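Local coordinates for protein peroxiredoxin (PDB 6TSB) that probably reduces peroxides through its peroxiredoxin domain and degrades chitin through a glycoside hydrolase family 18 domain, the part in this structure, on the spore coat, at residues Asn48-Ala51 / Gln52-Asp55; Phe77-Gln80 / Leu81-Leu84; Ile268-Thr271 / Tyr272-Arg276; Ala164-Val168 / Ile169-Lys173. One frame throughout, in Å; residues are numbered along the deposited sequence.

Interaction 1 (Asn48-Ala51 / Gln52-Asp55)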
ATOM      1  N   ASN A  48       1.474  27.716   9.830  1.00 49.83           N
ATOM      2  CA  ASN A  48       2.151  26.513   9.264  1.00 58.07           C
ATOM      3  C   ASN A  48       2.121  26.476   7.722  1.00 53.38           C
ATOM      4  O   ASN A  48       2.476  25.457   7.139  1.00 50.50           O
ATOM      5  CB  ASN A  48       1.579  25.254   9.907  1.00 58.39           C
ATOM      6  CG  ASN A  48       1.952  25.150  11.374  1.00 63.54           C
ATOM      7  OD1 ASN A  48       3.103  25.418  11.741  1.00 56.40           O
ATOM      8  ND2 ASN A  48       0.993  24.767  12.210  1.00 60.94           N
ATOM      9  N   VAL A  49       1.783  27.571   7.070  1.00 51.12           N
ATOM     10  CA  VAL A  49       2.004  27.714   5.611  1.00 57.05           C
ATOM     11  C   VAL A  49       3.510  27.819   5.340  1.00 56.09           C
ATOM     12  O   VAL A  49       4.170  28.616   6.022  1.00 53.43           O
ATOM     13  CB  VAL A  49       1.219  28.922   5.074  1.00 54.70           C
ATOM     14  CG1 VAL A  49       1.628  29.277   3.661  1.00 55.59           C
ATOM     15  CG2 VAL A  49      -0.276  28.652   5.157  1.00 54.19           C
ATOM     16  N   ASP A  50       3.999  27.056   4.350  1.00 52.94           N
ATOM     17  CA  ASP A  50       5.399  27.088   3.854  1.00 51.81           C
ATOM     18  C   ASP A  50       5.397  27.795   2.501  1.00 52.91           C
ATOM     19  O   ASP A  50       5.092  27.140   1.474  1.00 56.66           O
ATOM     20  CB  ASP A  50       6.005  25.672   3.824  1.00 54.08           C
ATOM     21  CG  ASP A  50       7.463  25.586   3.358  1.00 56.63           C
ATOM     22  OD1 ASP A  50       8.057  26.641   2.969  1.00 60.38           O
ATOM     23  OD2 ASP A  50       8.021  24.464   3.405  1.00 67.06           O
ATOM     24  N   ALA A  51       5.739  29.076   2.482  1.00 51.93           N
ATOM     25  CA  ALA A  51       5.786  29.883   1.242  1.00 55.47           C
ATOM     26  C   ALA A  51       6.607  29.192   0.139  1.00 53.82           C
ATOM     27  O   ALA A  51       6.346  29.438  -1.063  1.00 55.68           O
ATOM     28  CB  ALA A  51       6.371  31.230   1.556  1.00 53.97           C
ATOM     29  N   GLN A  52       7.648  28.461   0.528  1.00 58.17           N
ATOM     30  CA  GLN A  52       8.657  27.867  -0.392  1.00 59.84           C
ATOM     31  C   GLN A  52       7.985  26.830  -1.306  1.00 53.40           C
ATOM     32  O   GLN A  52       8.468  26.659  -2.415  1.00 49.48           O
ATOM     33  CB  GLN A  52       9.807  27.233   0.413  1.00 62.18           C
ATOM     34  CG  GLN A  52      10.556  28.208   1.326  1.00 61.87           C
ATOM     35  CD  GLN A  52      10.943  29.461   0.581  1.00 62.01           C
ATOM     36  OE1 GLN A  52      10.671  30.581   1.015  1.00 66.90           O
ATOM     37  NE2 GLN A  52      11.500  29.276  -0.606  1.00 63.52           N
ATOM     38  N   LEU A  53       6.930  26.154  -0.837  1.00 48.53           N
ATOM     39  CA  LEU A  53       6.172  25.131  -1.600  1.00 52.36           C
ATOM     40  C   LEU A  53       5.208  25.752  -2.632  1.00 59.64           C
ATOM     41  O   LEU A  53       4.864  25.021  -3.609  1.00 61.10           O
ATOM     42  CB  LEU A  53       5.375  24.274  -0.618  1.00 53.68           C
ATOM     43  CG  LEU A  53       6.174  23.397   0.342  1.00 51.50           C
ATOM     44  CD1 LEU A  53       5.214  22.633   1.234  1.00 50.50           C
ATOM     45  CD2 LEU A  53       7.072  22.430  -0.425  1.00 50.65           C
ATOM     46  N   LEU A  54       4.778  27.007  -2.439  1.00 51.75           N
ATOM     47  CA  LEU A  54       3.568  27.602  -3.079  1.00 49.31           C
ATOM     48  C   LEU A  54       3.954  28.769  -3.991  1.00 47.51           C
ATOM     49  O   LEU A  54       4.862  29.511  -3.615  1.00 44.53           O
ATOM     50  CB  LEU A  54       2.631  28.095  -1.979  1.00 47.68           C
ATOM     51  CG  LEU A  54       2.293  27.052  -0.926  1.00 49.97           C
ATOM     52  CD1 LEU A  54       1.320  27.618   0.095  1.00 46.91           C
ATOM     53  CD2 LEU A  54       1.745  25.796  -1.573  1.00 46.40           C
ATOM     54  N   ASP A  55       3.273  28.917  -5.139  1.00 44.62           N
ATOM     55  CA  ASP A  55       3.345  30.133  -5.994  1.00 46.53           C
ATOM     56  C   ASP A  55       2.322  31.154  -5.488  1.00 44.74           C
ATOM     57  O   ASP A  55       2.479  32.359  -5.762  1.00 44.27           O
ATOM     58  CB  ASP A  55       3.081  29.813  -7.471  1.00 55.45           C
ATOM     59  CG  ASP A  55       4.080  28.868  -8.114  1.00 51.30           C
ATOM     60  OD1 ASP A  55       5.156  29.350  -8.462  1.00 51.18           O
ATOM     61  OD2 ASP A  55       3.756  27.660  -8.259  1.00 56.12           O
TER
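Asp-50 reaches forward over Gln-52 and Leu-53 with both its carboxylate and its carbonyl. Among the polar contacts, Asp-50 OD1 accepts the backbone N of Gln-52 at 3.1 Å, which makes an Asx turn. With CG anti to the backbone N (chi1 -179°), the carboxylate is carried forward beside the following peptide. The donor meets OD1 from well above the carboxylate plane, and the N-H...O angle of 141° shows a bent bond. Two backbone bonds then define overlapping beta turns: Leu-53 N donates to Asp-50 O at 3.1 Å, and Leu-54 N to Ala-51 O at 3.2 Å.

The leucines supply the remaining van der Waals contacts. Leu-53 CG lies 3.7 Å from Asp-50 OD2, its side chain crossing that of the aspartate at about a right angle, so the second carboxylate oxygen rests against hydrocarbon. Leu-54 turns its side chain back toward the start of the segment. There Leu-54 CD1 reaches Val-49 CG1 at 3.9 Å, the apolar pair of the contact, again across a right angle, while Leu-54 CG packs 3.7 Å from Asp-50 O.

The turn lies in the connection between strands 37-43 and 56-64, neighbouring parallel strands of the barrel-type sheet. Val-49 leans on Val-42 and Leu-54 on Val-38, both of strand 37-43, and Lys-88 donates to the carbonyls of Ala-51 and Leu-54. The second subunit also packs here: its Ser-347 bonds to Leu-53 O, and its Ala-343 packs on Leu-53.

Interaction 2 (Phe77-Gln80 / Leu81-Leu84); sequences FLNQ and LLAL
Leu-81 N donates to Phe-77 O at 2.9 Å, and one residue on Leu-82 N donates to Leu-78 O, also at 2.9 Å. These are the firm backbone bonds of helix 75-83 across this boundary, with N-H...O angles of 154° and 144°. A weaker arrangement follows, where Ala-83 N is shared between Asn-79 O and Gln-80 O in two weak bonds, a bifurcated pattern near the end of the helix. Leu-84 N then reaches back to Leu-81 O.

Among the side chains, Gln-80 has its polar end committed outside the turn: NE2 bonds to Thr-47 OG1, and the extended chain, with CG anti to the backbone N (chi1 -170°), carries the amide that far. The packing between turns centres on Leu-82. Its CG sits 3.3 Å from Leu-78 O, and CD1 approaches Leu-78 CG at 4.2 Å, the two side chains crossing obliquely. The same Leu-82 CD1 lies 4.0 Å from Asn-79 ND2. Leu-81 CB, in turn, is 3.2 Å from Phe-77 O.

Beyond the helix, Leu-78 and Leu-81 both pack on Phe-59 of strand 56-64, while Leu-82 meets Val-93 of strand 92-98. The helix thus connects these two parallel strands as the crossover of a beta-alpha-beta unit.

Chemically the contact is divided: the backbone supplies the polar bonds between successive turns, whereas Leu-78, Leu-81 and Leu-82 also pack on the strands, and Leu-78 and Leu-82 touch each other only lightly. Cohesion here therefore probably rests on helix hydrogen bonding together with burial against the strands.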
ATOM      1  N   PHE A  77      -5.091  37.145  10.578  1.00 46.99           N
ATOM      2  CA  PHE A  77      -4.655  35.981   9.758  1.00 47.23           C
ATOM      3  C   PHE A  77      -4.199  36.440   8.370  1.00 44.77           C
ATOM      4  O   PHE A  77      -3.196  35.920   7.848  1.00 48.01           O
ATOM      5  CB  PHE A  77      -5.779  34.955   9.651  1.00 44.59           C
ATOM      6  CG  PHE A  77      -6.096  34.248  10.945  1.00 48.03           C
ATOM      7  CD1 PHE A  77      -5.172  34.191  11.983  1.00 50.14           C
ATOM      8  CD2 PHE A  77      -7.320  33.614  11.117  1.00 49.20           C
ATOM      9  CE1 PHE A  77      -5.477  33.531  13.166  1.00 46.93           C
ATOM     10  CE2 PHE A  77      -7.631  32.981  12.311  1.00 51.69           C
ATOM     11  CZ  PHE A  77      -6.711  32.942  13.330  1.00 49.97           C
ATOM     12  N   LEU A  78      -4.889  37.418   7.806  1.00 43.31           N
ATOM     13  CA  LEU A  78      -4.591  37.894   6.442  1.00 45.52           C
ATOM     14  C   LEU A  78      -3.306  38.726   6.518  1.00 45.58           C
ATOM     15  O   LEU A  78      -2.467  38.611   5.608  1.00 43.87           O
ATOM     16  CB  LEU A  78      -5.771  38.711   5.902  1.00 41.47           C
ATOM     17  CG  LEU A  78      -5.486  39.447   4.587  1.00 45.34           C
ATOM     18  CD1 LEU A  78      -5.083  38.474   3.490  1.00 45.32           C
ATOM     19  CD2 LEU A  78      -6.686  40.261   4.126  1.00 48.13           C
ATOM     20  N   ASN A  79      -3.171  39.576   7.534  1.00 44.76           N
ATOM     21  CA  ASN A  79      -1.940  40.385   7.703  1.00 45.20           C
ATOM     22  C   ASN A  79      -0.771  39.430   7.939  1.00 43.62           C
ATOM     23  O   ASN A  79       0.293  39.648   7.332  1.00 49.18           O
ATOM     24  CB  ASN A  79      -2.077  41.412   8.824  1.00 52.79           C
ATOM     25  CG  ASN A  79      -3.046  42.517   8.466  1.00 53.47           C
ATOM     26  OD1 ASN A  79      -3.862  42.909   9.297  1.00 49.11           O
ATOM     27  ND2 ASN A  79      -2.965  43.005   7.239  1.00 47.71           N
ATOM     28  N   GLN A  80      -0.963  38.406   8.773  1.00 42.50           N
ATOM     29  CA  GLN A  80       0.094  37.403   9.058  1.00 46.25           C
ATOM     30  C   GLN A  80       0.524  36.770   7.735  1.00 47.78           C
ATOM     31  O   GLN A  80       1.718  36.779   7.417  1.00 55.33           O
ATOM     32  CB  GLN A  80      -0.407  36.346  10.038  1.00 44.26           C
ATOM     33  CG  GLN A  80       0.703  35.438  10.548  1.00 42.45           C
ATOM     34  CD  GLN A  80       0.199  34.421  11.535  1.00 38.22           C
ATOM     35  OE1 GLN A  80      -0.810  34.644  12.193  1.00 35.80           O
ATOM     36  NE2 GLN A  80       0.896  33.303  11.641  1.00 37.87           N
ATOM     37  N   LEU A  81      -0.451  36.346   6.943  1.00 47.64           N
ATOM     38  CA  LEU A  81      -0.223  35.652   5.648  1.00 45.08           C
ATOM     39  C   LEU A  81       0.469  36.602   4.663  1.00 44.08           C
ATOM     40  O   LEU A  81       1.360  36.137   3.937  1.00 50.80           O
ATOM     41  CB  LEU A  81      -1.573  35.124   5.158  1.00 44.91           C
ATOM     42  CG  LEU A  81      -1.557  34.377   3.832  1.00 47.31           C
ATOM     43  CD1 LEU A  81      -0.823  33.045   3.959  1.00 47.95           C
ATOM     44  CD2 LEU A  81      -2.989  34.161   3.369  1.00 48.60           C
ATOM     45  N   LEU A  82       0.146  37.896   4.691  1.00 40.42           N
ATOM     46  CA  LEU A  82       0.730  38.922   3.796  1.00 45.18           C
ATOM     47  C   LEU A  82       2.205  39.086   4.125  1.00 51.04           C
ATOM     48  O   LEU A  82       2.957  39.459   3.211  1.00 49.86           O
ATOM     49  CB  LEU A  82       0.006  40.267   3.957  1.00 46.59           C
ATOM     50  CG  LEU A  82      -1.260  40.412   3.114  1.00 47.80           C
ATOM     51  CD1 LEU A  82      -2.076  41.609   3.547  1.00 48.66           C
ATOM     52  CD2 LEU A  82      -0.906  40.522   1.646  1.00 46.56           C
ATOM     53  N   ALA A  83       2.576  38.869   5.385  1.00 47.70           N
ATOM     54  CA  ALA A  83       3.956  39.070   5.870  1.00 55.30           C
ATOM     55  C   ALA A  83       4.903  38.023   5.253  1.00 51.52           C
ATOM     56  O   ALA A  83       6.099  38.318   5.161  1.00 56.04           O
ATOM     57  CB  ALA A  83       3.964  39.030   7.374  1.00 50.91           C
ATOM     58  N   LEU A  84       4.399  36.861   4.817  1.00 49.74           N
ATOM     59  CA  LEU A  84       5.216  35.831   4.108  1.00 49.20           C
ATOM     60  C   LEU A  84       5.902  36.421   2.875  1.00 46.89           C
ATOM     61  O   LEU A  84       6.848  35.801   2.419  1.00 49.19           O
ATOM     62  CB  LEU A  84       4.350  34.645   3.684  1.00 46.37           C
ATOM     63  CG  LEU A  84       3.810  33.813   4.832  1.00 45.55           C
ATOM     64  CD1 LEU A  84       3.027  32.617   4.307  1.00 45.22           C
ATOM     65  CD2 LEU A  84       4.950  33.376   5.745  1.00 47.48           C
TER

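Interaction 3 (Ile268-Thr271 / Tyr272-Arg276); sequences ITRT and YDELR
Thr-271 and Glu-274 form a capping box, the reciprocal pairing that starts helix 272-278 directly after strand 268-271. Strand and helix axes stand at 84° to each other, so the chain turns sharply at Thr-271, the N-cap residue.

The extended side chain of Glu-274 runs back past Thr-271 OG1 to the threonine's backbone N. Its CB lies 3.3 Å from Thr-271 OG1, and CG comes closer still, 3.1 Å from that same oxygen. CD passes Thr-271 OG1 at 3.5 Å. At the tip, Glu-274 OE1 accepts the backbone N of Thr-271 at 3.1 Å, the N-H arriving on the anti side of the carboxylate, with a nearly straight N-H...O angle of 162°. OE1 also lies 3.7 Å from Arg-270 CD, the arginine and glutamate side chains crossing at about a right angle.

The return half of the box is Glu-274 N donating to Thr-271 OG1 at 3.0 Å. A chi1 of 65° places that hydroxyl between the threonine's own N and carbonyl carbon, where it faces Glu-274 N. Leu-275 N adds a regular bond to Thr-271 O, and Leu-275 CD2 packs against Arg-270 CB.

Strand 268-271 pairs antiparallel with 254-264. The second subunit packs here too, its Tyr-336 on Thr-271, and Asp-273 OD2 accepts from Gln-338 N of that subunit. Across the first turn, Arg-276 CG lies 3.6 Å above one face of the Tyr-272 ring, offset toward the rim.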
ATOM      1  N   ILE A 268     -19.781  12.960   7.634  1.00 78.36           N
ATOM      2  CA  ILE A 268     -18.478  12.930   8.359  1.00 73.84           C
ATOM      3  C   ILE A 268     -17.356  13.457   7.446  1.00 68.07           C
ATOM      4  O   ILE A 268     -17.312  13.096   6.260  1.00 76.39           O
ATOM      5  CB  ILE A 268     -18.221  11.512   8.920  1.00 79.98           C
ATOM      6  CG1 ILE A 268     -17.319  10.667   8.025  1.00 90.58           C
ATOM      7  CG2 ILE A 268     -19.521  10.773   9.217  1.00 85.58           C
ATOM      8  CD1 ILE A 268     -15.840  10.933   8.207  1.00102.53           C
ATOM      9  N   THR A 269     -16.487  14.311   7.983  1.00 59.59           N
ATOM     10  CA  THR A 269     -15.226  14.753   7.342  1.00 60.78           C
ATOM     11  C   THR A 269     -14.105  14.679   8.375  1.00 59.22           C
ATOM     12  O   THR A 269     -14.383  14.799   9.577  1.00 59.70           O
ATOM     13  CB  THR A 269     -15.309  16.174   6.763  1.00 63.04           C
ATOM     14  OG1 THR A 269     -15.376  17.133   7.820  1.00 65.33           O
ATOM     15  CG2 THR A 269     -16.491  16.372   5.843  1.00 61.43           C
ATOM     16  N   ARG A 270     -12.878  14.490   7.914  1.00 57.01           N
ATOM     17  CA  ARG A 270     -11.685  14.458   8.785  1.00 59.44           C
ATOM     18  C   ARG A 270     -10.561  15.175   8.044  1.00 54.88           C
ATOM     19  O   ARG A 270     -10.448  14.985   6.839  1.00 66.74           O
ATOM     20  CB  ARG A 270     -11.338  13.010   9.145  1.00 68.11           C
ATOM     21  CG  ARG A 270     -12.408  12.273   9.946  1.00 74.81           C
ATOM     22  CD  ARG A 270     -12.621  12.792  11.361  1.00 77.16           C
ATOM     23  NE  ARG A 270     -13.463  11.913  12.170  1.00 80.38           N
ATOM     24  CZ  ARG A 270     -14.782  12.038  12.357  1.00 75.87           C
ATOM     25  NH1 ARG A 270     -15.482  13.003  11.781  1.00 69.78           N
ATOM     26  NH2 ARG A 270     -15.405  11.163  13.121  1.00 80.03           N
ATOM     27  N   THR A 271      -9.790  15.988   8.748  1.00 51.33           N
ATOM     28  CA  THR A 271      -8.567  16.628   8.228  1.00 55.44           C
ATOM     29  C   THR A 271      -7.513  15.539   7.995  1.00 59.73           C
ATOM     30  O   THR A 271      -7.555  14.500   8.702  1.00 58.60           O
ATOM     31  CB  THR A 271      -8.070  17.685   9.215  1.00 61.88           C
ATOM     32  OG1 THR A 271      -7.692  16.972  10.398  1.00 61.19           O
ATOM     33  CG2 THR A 271      -9.118  18.744   9.504  1.00 57.52           C
ATOM     34  N   TYR A 272      -6.569  15.755   7.078  1.00 52.12           N
ATOM     35  CA  TYR A 272      -5.465  14.792   6.896  1.00 58.29           C
ATOM     36  C   TYR A 272      -4.813  14.541   8.264  1.00 62.05           C
ATOM     37  O   TYR A 272      -4.666  13.376   8.631  1.00 64.79           O
ATOM     38  CB  TYR A 272      -4.447  15.257   5.865  1.00 53.36           C
ATOM     39  CG  TYR A 272      -3.366  14.238   5.666  1.00 56.13           C
ATOM     40  CD1 TYR A 272      -3.687  12.933   5.315  1.00 62.10           C
ATOM     41  CD2 TYR A 272      -2.034  14.561   5.853  1.00 63.75           C
ATOM     42  CE1 TYR A 272      -2.704  11.972   5.130  1.00 64.56           C
ATOM     43  CE2 TYR A 272      -1.036  13.619   5.643  1.00 70.01           C
ATOM     44  CZ  TYR A 272      -1.368  12.318   5.286  1.00 66.40           C
ATOM     45  OH  TYR A 272      -0.383  11.384   5.079  1.00 61.84           O
ATOM     46  N   ASP A 273      -4.486  15.602   9.006  1.00 59.04           N
ATOM     47  CA  ASP A 273      -3.949  15.523  10.393  1.00 58.78           C
ATOM     48  C   ASP A 273      -4.761  14.521  11.232  1.00 58.31           C
ATOM     49  O   ASP A 273      -4.108  13.677  11.882  1.00 61.90           O
ATOM     50  CB  ASP A 273      -3.804  16.932  10.967  1.00 58.06           C
ATOM     51  CG  ASP A 273      -2.708  17.669  10.212  1.00 61.57           C
ATOM     52  OD1 ASP A 273      -2.027  16.974   9.400  1.00 54.71           O
ATOM     53  OD2 ASP A 273      -2.553  18.921  10.403  1.00 54.47           O
ATOM     54  N   GLU A 274      -6.097  14.524  11.154  1.00 53.40           N
ATOM     55  CA  GLU A 274      -6.994  13.630  11.947  1.00 58.86           C
ATOM     56  C   GLU A 274      -6.978  12.175  11.411  1.00 66.64           C
ATOM     57  O   GLU A 274      -7.274  11.253  12.188  1.00 64.90           O
ATOM     58  CB  GLU A 274      -8.423  14.185  11.967  1.00 59.93           C
ATOM     59  CG  GLU A 274      -8.659  15.360  12.916  1.00 64.44           C
ATOM     60  CD  GLU A 274     -10.063  15.962  12.818  1.00 73.16           C
ATOM     61  OE1 GLU A 274     -10.656  15.953  11.701  1.00 65.72           O
ATOM     62  OE2 GLU A 274     -10.584  16.429  13.854  1.00 68.15           O
ATOM     63  N   LEU A 275      -6.691  11.948  10.127  1.00 62.42           N
ATOM     64  CA  LEU A 275      -6.494  10.588   9.557  1.00 65.15           C
ATOM     65  C   LEU A 275      -5.104  10.062   9.966  1.00 65.43           C
ATOM     66  O   LEU A 275      -4.990   8.874  10.325  1.00 67.48           O
ATOM     67  CB  LEU A 275      -6.646  10.668   8.028  1.00 65.12           C
ATOM     68  CG  LEU A 275      -8.018  11.091   7.486  1.00 61.46           C
ATOM     69  CD1 LEU A 275      -7.986  11.225   5.971  1.00 59.85           C
ATOM     70  CD2 LEU A 275      -9.108  10.118   7.898  1.00 62.52           C
ATOM     71  N   ARG A 276      -4.087  10.928   9.892  1.00 64.19           N
ATOM     72  CA  ARG A 276      -2.679  10.702  10.317  1.00 71.63           C
ATOM     73  C   ARG A 276      -2.633  10.220  11.773  1.00 71.06           C
ATOM     74  O   ARG A 276      -1.626   9.628  12.151  1.00 70.31           O
ATOM     75  CB  ARG A 276      -1.872  12.005  10.201  1.00 76.65           C
ATOM     76  CG  ARG A 276      -0.997  12.119   8.964  1.00 80.99           C
ATOM     77  CD  ARG A 276       0.398  11.625   9.286  1.00 98.94           C
ATOM     78  NE  ARG A 276       1.189  11.294   8.107  1.00109.68           N
ATOM     79  CZ  ARG A 276       2.426  10.790   8.127  1.00113.60           C
ATOM     80  NH1 ARG A 276       3.039  10.534   9.273  1.00112.62           N
ATOM     81  NH2 ARG A 276       3.049  10.539   6.990  1.00116.88           N
TER

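Interaction 4 (Ala164-Val168 / Ile169-Lys173)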
ATOM      1  N   ALA A 164     -17.287  43.813 -14.385  1.00 45.07           N
ATOM      2  CA  ALA A 164     -17.227  45.021 -13.526  1.00 43.14           C
ATOM      3  C   ALA A 164     -15.989  44.961 -12.620  1.00 40.27           C
ATOM      4  O   ALA A 164     -15.285  45.974 -12.555  1.00 49.89           O
ATOM      5  CB  ALA A 164     -18.506  45.176 -12.744  1.00 42.23           C
ATOM      6  N   ILE A 165     -15.675  43.803 -12.030  1.00 42.86           N
ATOM      7  CA  ILE A 165     -14.440  43.631 -11.204  1.00 39.94           C
ATOM      8  C   ILE A 165     -13.195  43.838 -12.079  1.00 41.42           C
ATOM      9  O   ILE A 165     -12.320  44.675 -11.744  1.00 41.90           O
ATOM     10  CB  ILE A 165     -14.467  42.272 -10.498  1.00 39.63           C
ATOM     11  CG1 ILE A 165     -15.740  42.120  -9.658  1.00 38.34           C
ATOM     12  CG2 ILE A 165     -13.200  42.118  -9.685  1.00 40.00           C
ATOM     13  CD1 ILE A 165     -15.923  40.782  -8.988  1.00 34.31           C
ATOM     14  N   ARG A 166     -13.116  43.154 -13.209  1.00 40.87           N
ATOM     15  CA  ARG A 166     -11.917  43.271 -14.085  1.00 42.41           C
ATOM     16  C   ARG A 166     -11.718  44.717 -14.567  1.00 43.88           C
ATOM     17  O   ARG A 166     -10.520  45.150 -14.719  1.00 45.96           O
ATOM     18  CB  ARG A 166     -12.013  42.309 -15.274  1.00 40.09           C
ATOM     19  CG  ARG A 166     -10.867  42.445 -16.275  1.00 40.63           C
ATOM     20  CD  ARG A 166      -9.508  42.171 -15.661  1.00 40.25           C
ATOM     21  NE  ARG A 166      -9.314  40.735 -15.440  1.00 44.15           N
ATOM     22  CZ  ARG A 166      -8.305  40.183 -14.766  1.00 44.65           C
ATOM     23  NH1 ARG A 166      -7.373  40.935 -14.196  1.00 46.98           N
ATOM     24  NH2 ARG A 166      -8.244  38.869 -14.652  1.00 41.43           N
ATOM     25  N   ASP A 167     -12.813  45.418 -14.887  1.00 48.23           N
ATOM     26  CA  ASP A 167     -12.768  46.820 -15.401  1.00 53.05           C
ATOM     27  C   ASP A 167     -12.054  47.703 -14.355  1.00 53.39           C
ATOM     28  O   ASP A 167     -11.211  48.514 -14.744  1.00 49.45           O
ATOM     29  CB  ASP A 167     -14.163  47.341 -15.802  1.00 62.05           C
ATOM     30  CG  ASP A 167     -14.754  46.791 -17.110  1.00 74.59           C
ATOM     31  OD1 ASP A 167     -14.041  46.021 -17.825  1.00 78.10           O
ATOM     32  OD2 ASP A 167     -15.944  47.128 -17.419  1.00 65.58           O
ATOM     33  N   VAL A 168     -12.318  47.499 -13.062  1.00 56.38           N
ATOM     34  CA  VAL A 168     -11.764  48.346 -11.955  1.00 56.77           C
ATOM     35  C   VAL A 168     -10.349  47.876 -11.564  1.00 50.52           C
ATOM     36  O   VAL A 168      -9.475  48.728 -11.521  1.00 45.81           O
ATOM     37  CB  VAL A 168     -12.748  48.401 -10.764  1.00 57.23           C
ATOM     38  CG1 VAL A 168     -12.185  49.088  -9.541  1.00 55.68           C
ATOM     39  CG2 VAL A 168     -14.031  49.110 -11.172  1.00 63.33           C
ATOM     40  N   ILE A 169     -10.111  46.582 -11.308  1.00 50.99           N
ATOM     41  CA  ILE A 169      -8.825  46.121 -10.693  1.00 46.08           C
ATOM     42  C   ILE A 169      -7.710  46.125 -11.730  1.00 45.55           C
ATOM     43  O   ILE A 169      -6.558  46.222 -11.299  1.00 50.65           O
ATOM     44  CB  ILE A 169      -8.946  44.753 -10.008  1.00 46.50           C
ATOM     45  CG1 ILE A 169      -9.039  43.607 -11.024  1.00 47.10           C
ATOM     46  CG2 ILE A 169     -10.099  44.775  -9.018  1.00 47.34           C
ATOM     47  CD1 ILE A 169      -9.005  42.222 -10.423  1.00 45.27           C
ATOM     48  N   GLY A 170      -8.046  46.041 -13.023  1.00 49.33           N
ATOM     49  CA  GLY A 170      -7.090  46.033 -14.155  1.00 51.48           C
ATOM     50  C   GLY A 170      -6.652  44.624 -14.560  1.00 53.41           C
ATOM     51  O   GLY A 170      -7.107  43.626 -13.937  1.00 47.68           O
ATOM     52  N   ASP A 171      -5.785  44.523 -15.572  1.00 60.45           N
ATOM     53  CA  ASP A 171      -5.302  43.227 -16.119  1.00 62.66           C
ATOM     54  C   ASP A 171      -4.174  42.674 -15.236  1.00 64.84           C
ATOM     55  O   ASP A 171      -4.043  41.429 -15.191  1.00 60.50           O
ATOM     56  CB  ASP A 171      -4.866  43.359 -17.583  1.00 64.68           C
ATOM     57  CG  ASP A 171      -5.955  43.847 -18.523  1.00 66.24           C
ATOM     58  OD1 ASP A 171      -7.158  43.559 -18.270  1.00 65.12           O
ATOM     59  OD2 ASP A 171      -5.594  44.514 -19.501  1.00 75.81           O
ATOM     60  N   ASP A 172      -3.426  43.548 -14.540  1.00 61.49           N
ATOM     61  CA  ASP A 172      -2.225  43.170 -13.745  1.00 61.34           C
ATOM     62  C   ASP A 172      -2.583  42.562 -12.386  1.00 61.84           C
ATOM     63  O   ASP A 172      -1.664  42.376 -11.596  1.00 63.21           O
ATOM     64  CB  ASP A 172      -1.313  44.370 -13.503  1.00 66.43           C
ATOM     65  CG  ASP A 172      -0.592  44.800 -14.763  1.00 76.39           C
ATOM     66  OD1 ASP A 172      -0.169  43.908 -15.534  1.00 80.74           O
ATOM     67  OD2 ASP A 172      -0.471  46.017 -14.967  1.00 80.89           O
ATOM     68  N   LYS A 173      -3.853  42.287 -12.093  1.00 54.57           N
ATOM     69  CA  LYS A 173      -4.250  41.635 -10.822  1.00 46.42           C
ATOM     70  C   LYS A 173      -4.932  40.305 -11.130  1.00 48.22           C
ATOM     71  O   LYS A 173      -5.617  40.149 -12.174  1.00 55.33           O
ATOM     72  CB  LYS A 173      -5.212  42.492  -9.993  1.00 54.07           C
ATOM     73  CG  LYS A 173      -4.695  43.845  -9.519  1.00 50.19           C
ATOM     74  CD  LYS A 173      -3.678  43.720  -8.411  1.00 53.97           C
ATOM     75  CE  LYS A 173      -2.994  45.027  -8.078  1.00 52.39           C
ATOM     76  NZ  LYS A 173      -1.880  44.770  -7.148  1.00 56.16           N
TER
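The C-terminal end of helix 154-169, where the chain turns toward strand 174-179 of the beta/alpha barrel, is held by Arg-166 reaching over Gly-170 to Lys-173. Gly-170, with positive phi, is the first residue to leave the helix. The last turn keeps its backbone bonds: Ile-169 N donates to Ile-165 O at 3.0 Å, almost straight on, and Gly-170 N donates to Arg-166 O at 3.1 Å.

Arg-166 then folds over the turn, its chain bent at chi2 (60°) and chi3 (75°). NH1 uses both of its hydrogens, bonding to Gly-170 O at 2.7 Å and to Lys-173 O at 2.8 Å. Both oxygens lie at the edge of the guanidinium, near its plane, and NH1 meets Gly-170 O on a lone pair. Asp-171 OD1 approaches Arg-166 CD at 3.8 Å from well out of that plane, so it offers charge without receiving an N-H. Toward helix 112-128, Ile-165 CG2 and Ile-169 CG2 lie side by side at 4.1 Å, with Ile-165 on Phe-118 and Ile-169 on Ile-126.

At NH2 the guanidinium continues outward, with a salt bridge to Asp-200 and a bond to Ile-198 O. Gripped on several N-H groups, the arginine is fixed in rotation and ties two carbonyls of the exit loop to the segment just before strand 201-204. The salt bridge to Asp-200 and the nearby Asp-171 probably help balance its charge.

All four contacts are local turns or helix ends within the family 18 chitinase domain, and they come along the chain in the order interaction 1, 2, 4, 3. Interaction 1 precedes strand 56-64 and interaction 2 follows it along the chain; their centres are about 12 Å apart, and Val-49 CG1 meets Leu-84 CD1 at 3.7 Å. Interaction 4 ends the helix before strand 174-179 and lies about 23 Å from interaction 2, centre to centre. Interaction 3 follows strand 254-264, with its centre about 38 Å from that of interaction 4, across the chain's centre. Interactions 1 and 3 both touch the second subunit, each meeting its Gln-338, so these two turns also form part of the contact with that subunit.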